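Local coordinates for protein Poly(A) ribonuclease POP2 (Saccharomyces cerevisiae, PDB 1UOC) that acts as a 3'-exoribonuclease preferring poly(A) RNA and is a probably catalytic subunit of the CCR4-NOT mRNA deadenylase complex, at residues A[23-28]-A[138-143]. Sequence-based numbering, arbitrary orientation.
Sequences NLYSEF and VFEFSQ
Y25 swings its ring beside its own backbone N and anti to the carbonyl carbon (chi1 -70°), while E140 runs out extended beyond CG, and the two side chains meet nearly at a right angle. F141 holds CG beside its carbonyl carbon and opposite its N, which brings its ring to F28 and L24. Y25 OH donates to E140 OE2 over 2.6 Å, reaching the carboxylate oxygen on its anti side and 25° out of the carboxylate plane; OE2 in turn lies at the edge of the tyrosine ring. With the axes of the two short helical segments 11.3 Å apart, the length of a tyrosine lets its hydroxyl span the gap. A glutamate suits the other end, accepting the phenol proton through OE2 while OE1 faces K21 in a long, weak ion pair. With E140 replaced by an alanine, the Y25 hydroxyl would probably lose this acceptor and the ring be freer to turn. The rest of the contact is buried, where apolar groups fit. F28 directs its edge toward the face of F141 in an offset edge-to-face pair, ring planes at 70°. F28 CE1 lies 3.8 Å from F141 CE1. L24 CD1 sits at the F141 ring edge, 4.4 Å from F141 CD1. Helices 24-34 and 138-146 thus pack nearly parallel here, and F102 of strand 99-103 meets both phenylalanines, tying the pair to the mixed sheet of this DEDD nuclease domain.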
ATOM      1  N   ASN A  23     -20.065   3.956  -4.860  1.00 38.65           N
ATOM      2  CA  ASN A  23     -19.628   2.759  -5.582  1.00 37.03           C
ATOM      3  C   ASN A  23     -18.740   1.808  -4.780  1.00 36.81           C
ATOM      4  O   ASN A  23     -18.126   0.906  -5.342  1.00 36.90           O
ATOM      5  CB  ASN A  23     -18.926   3.158  -6.883  1.00 35.31           C
ATOM      6  CG  ASN A  23     -17.716   4.033  -6.647  1.00 37.15           C
ATOM      7  OD1 ASN A  23     -17.626   4.713  -5.626  1.00 34.45           O
ATOM      8  ND2 ASN A  23     -16.783   4.034  -7.603  1.00 33.59           N
ATOM      9  N   LEU A  24     -18.701   1.992  -3.464  1.00 35.64           N
ATOM     10  CA  LEU A  24     -17.899   1.145  -2.587  1.00 36.85           C
ATOM     11  C   LEU A  24     -18.164  -0.360  -2.745  1.00 36.48           C
ATOM     12  O   LEU A  24     -17.235  -1.137  -2.954  1.00 36.11           O
ATOM     13  CB  LEU A  24     -18.125   1.541  -1.121  1.00 36.01           C
ATOM     14  CG  LEU A  24     -17.356   0.739  -0.062  1.00 35.79           C
ATOM     15  CD1 LEU A  24     -15.859   0.780  -0.351  1.00 33.16           C
ATOM     16  CD2 LEU A  24     -17.637   1.316   1.312  1.00 34.70           C
ATOM     17  N   TYR A  25     -19.424  -0.773  -2.650  1.00 36.96           N
ATOM     18  CA  TYR A  25     -19.754  -2.195  -2.758  1.00 37.21           C
ATOM     19  C   TYR A  25     -19.561  -2.810  -4.133  1.00 35.08           C
ATOM     20  O   TYR A  25     -19.037  -3.914  -4.251  1.00 34.58           O
ATOM     21  CB  TYR A  25     -21.179  -2.440  -2.270  1.00 37.93           C
ATOM     22  CG  TYR A  25     -21.299  -2.252  -0.781  1.00 39.21           C
ATOM     23  CD1 TYR A  25     -21.081  -1.005  -0.202  1.00 40.12           C
ATOM     24  CD2 TYR A  25     -21.565  -3.333   0.059  1.00 43.22           C
ATOM     25  CE1 TYR A  25     -21.115  -0.832   1.171  1.00 41.46           C
ATOM     26  CE2 TYR A  25     -21.601  -3.176   1.440  1.00 44.34           C
ATOM     27  CZ  TYR A  25     -21.374  -1.919   1.986  1.00 43.28           C
ATOM     28  OH  TYR A  25     -21.401  -1.744   3.347  1.00 46.45           O
ATOM     29  N   SER A  26     -19.954  -2.093  -5.176  1.00 34.78           N
ATOM     30  CA  SER A  26     -19.790  -2.616  -6.520  1.00 37.66           C
ATOM     31  C   SER A  26     -18.313  -2.771  -6.878  1.00 38.42           C
ATOM     32  O   SER A  26     -17.935  -3.722  -7.567  1.00 41.13           O
ATOM     33  CB  SER A  26     -20.499  -1.708  -7.532  1.00 36.93           C
ATOM     34  OG  SER A  26     -20.094  -0.368  -7.382  1.00 38.99           O
ATOM     35  N   GLU A  27     -17.470  -1.857  -6.404  1.00 39.42           N
ATOM     36  CA  GLU A  27     -16.034  -1.957  -6.696  1.00 38.68           C
ATOM     37  C   GLU A  27     -15.426  -3.133  -5.947  1.00 37.55           C
ATOM     38  O   GLU A  27     -14.523  -3.805  -6.457  1.00 37.77           O
ATOM     39  CB  GLU A  27     -15.296  -0.663  -6.327  1.00 36.42           C
ATOM     40  CG  GLU A  27     -15.741   0.528  -7.156  1.00 36.26           C
ATOM     41  CD  GLU A  27     -15.614   0.302  -8.657  1.00 37.59           C
ATOM     42  OE1 GLU A  27     -16.315   1.009  -9.410  1.00 42.80           O
ATOM     43  OE2 GLU A  27     -14.815  -0.558  -9.094  1.00 35.59           O
ATOM     44  N   PHE A  28     -15.917  -3.389  -4.737  1.00 36.35           N
ATOM     45  CA  PHE A  28     -15.402  -4.512  -3.983  1.00 34.86           C
ATOM     46  C   PHE A  28     -15.884  -5.817  -4.601  1.00 34.55           C
ATOM     47  O   PHE A  28     -15.260  -6.865  -4.427  1.00 34.76           O
ATOM     48  CB  PHE A  28     -15.811  -4.434  -2.519  1.00 35.10           C
ATOM     49  CG  PHE A  28     -14.672  -4.096  -1.612  1.00 36.37           C
ATOM     50  CD1 PHE A  28     -14.472  -2.794  -1.176  1.00 34.31           C
ATOM     51  CD2 PHE A  28     -13.725  -5.067  -1.281  1.00 35.72           C
ATOM     52  CE1 PHE A  28     -13.340  -2.461  -0.431  1.00 34.46           C
ATOM     53  CE2 PHE A  28     -12.595  -4.742  -0.540  1.00 35.06           C
ATOM     54  CZ  PHE A  28     -12.402  -3.431  -0.114  1.00 33.28           C
ATOM     55  N   VAL A 138     -14.905   4.212   7.290  1.00 40.15           N
ATOM     56  CA  VAL A 138     -13.804   3.278   7.486  1.00 42.34           C
ATOM     57  C   VAL A 138     -14.162   1.902   8.041  1.00 42.54           C
ATOM     58  O   VAL A 138     -13.535   0.921   7.663  1.00 44.97           O
ATOM     59  CB  VAL A 138     -12.655   3.905   8.339  1.00 42.41           C
ATOM     60  CG1 VAL A 138     -12.944   3.781   9.820  1.00 45.37           C
ATOM     61  CG2 VAL A 138     -11.341   3.224   8.001  1.00 44.83           C
ATOM     62  N   PHE A 139     -15.149   1.797   8.924  1.00 43.38           N
ATOM     63  CA  PHE A 139     -15.506   0.471   9.435  1.00 44.50           C
ATOM     64  C   PHE A 139     -16.128  -0.384   8.322  1.00 43.69           C
ATOM     65  O   PHE A 139     -15.833  -1.574   8.198  1.00 43.64           O
ATOM     66  CB  PHE A 139     -16.501   0.559  10.598  1.00 47.69           C
ATOM     67  CG  PHE A 139     -16.968  -0.791  11.080  1.00 51.41           C
ATOM     68  CD1 PHE A 139     -16.112  -1.619  11.800  1.00 53.74           C
ATOM     69  CD2 PHE A 139     -18.238  -1.272  10.748  1.00 53.60           C
ATOM     70  CE1 PHE A 139     -16.507  -2.908  12.181  1.00 54.32           C
ATOM     71  CE2 PHE A 139     -18.642  -2.565  11.126  1.00 53.03           C
ATOM     72  CZ  PHE A 139     -17.776  -3.379  11.839  1.00 53.38           C
ATOM     73  N   GLU A 140     -16.996   0.230   7.525  1.00 40.93           N
ATOM     74  CA  GLU A 140     -17.664  -0.455   6.425  1.00 41.11           C
ATOM     75  C   GLU A 140     -16.625  -0.967   5.444  1.00 40.76           C
ATOM     76  O   GLU A 140     -16.741  -2.076   4.921  1.00 39.62           O
ATOM     77  CB  GLU A 140     -18.613   0.512   5.715  1.00 42.24           C
ATOM     78  CG  GLU A 140     -19.972  -0.072   5.392  1.00 48.49           C
ATOM     79  CD  GLU A 140     -20.949   0.969   4.858  1.00 52.44           C
ATOM     80  OE1 GLU A 140     -21.218   1.960   5.576  1.00 52.45           O
ATOM     81  OE2 GLU A 140     -21.450   0.794   3.724  1.00 55.68           O
ATOM     82  N   PHE A 141     -15.609  -0.137   5.200  1.00 39.31           N
ATOM     83  CA  PHE A 141     -14.521  -0.479   4.294  1.00 37.35           C
ATOM     84  C   PHE A 141     -13.740  -1.663   4.835  1.00 38.18           C
ATOM     85  O   PHE A 141     -13.474  -2.617   4.107  1.00 37.95           O
ATOM     86  CB  PHE A 141     -13.562   0.710   4.118  1.00 33.40           C
ATOM     87  CG  PHE A 141     -12.278   0.359   3.397  1.00 30.64           C
ATOM     88  CD1 PHE A 141     -12.217   0.360   2.002  1.00 27.48           C
ATOM     89  CD2 PHE A 141     -11.145  -0.032   4.119  1.00 29.02           C
ATOM     90  CE1 PHE A 141     -11.052  -0.026   1.332  1.00 26.11           C
ATOM     91  CE2 PHE A 141      -9.979  -0.419   3.462  1.00 27.82           C
ATOM     92  CZ  PHE A 141      -9.937  -0.418   2.059  1.00 27.76           C
ATOM     93  N   SER A 142     -13.375  -1.606   6.115  1.00 38.93           N
ATOM     94  CA  SER A 142     -12.592  -2.680   6.711  1.00 39.97           C
ATOM     95  C   SER A 142     -13.360  -3.994   6.665  1.00 39.68           C
ATOM     96  O   SER A 142     -12.777  -5.054   6.453  1.00 39.60           O
ATOM     97  CB  SER A 142     -12.198  -2.330   8.157  1.00 40.91           C
ATOM     98  OG  SER A 142     -13.187  -2.724   9.092  1.00 44.52           O
ATOM     99  N   GLN A 143     -14.671  -3.928   6.852  1.00 40.97           N
ATOM    100  CA  GLN A 143     -15.484  -5.135   6.823  1.00 42.22           C
ATOM    101  C   GLN A 143     -15.430  -5.742   5.416  1.00 40.68           C
ATOM    102  O   GLN A 143     -15.276  -6.946   5.262  1.00 39.61           O
ATOM    103  CB  GLN A 143     -16.926  -4.811   7.216  1.00 45.32           C
ATOM    104  CG  GLN A 143     -17.772  -6.042   7.520  1.00 51.47           C
ATOM    105  CD  GLN A 143     -17.229  -6.859   8.689  1.00 54.80           C
ATOM    106  OE1 GLN A 143     -17.023  -6.334   9.792  1.00 56.17           O
ATOM    107  NE2 GLN A 143     -17.000  -8.152   8.452  1.00 53.07           N
TER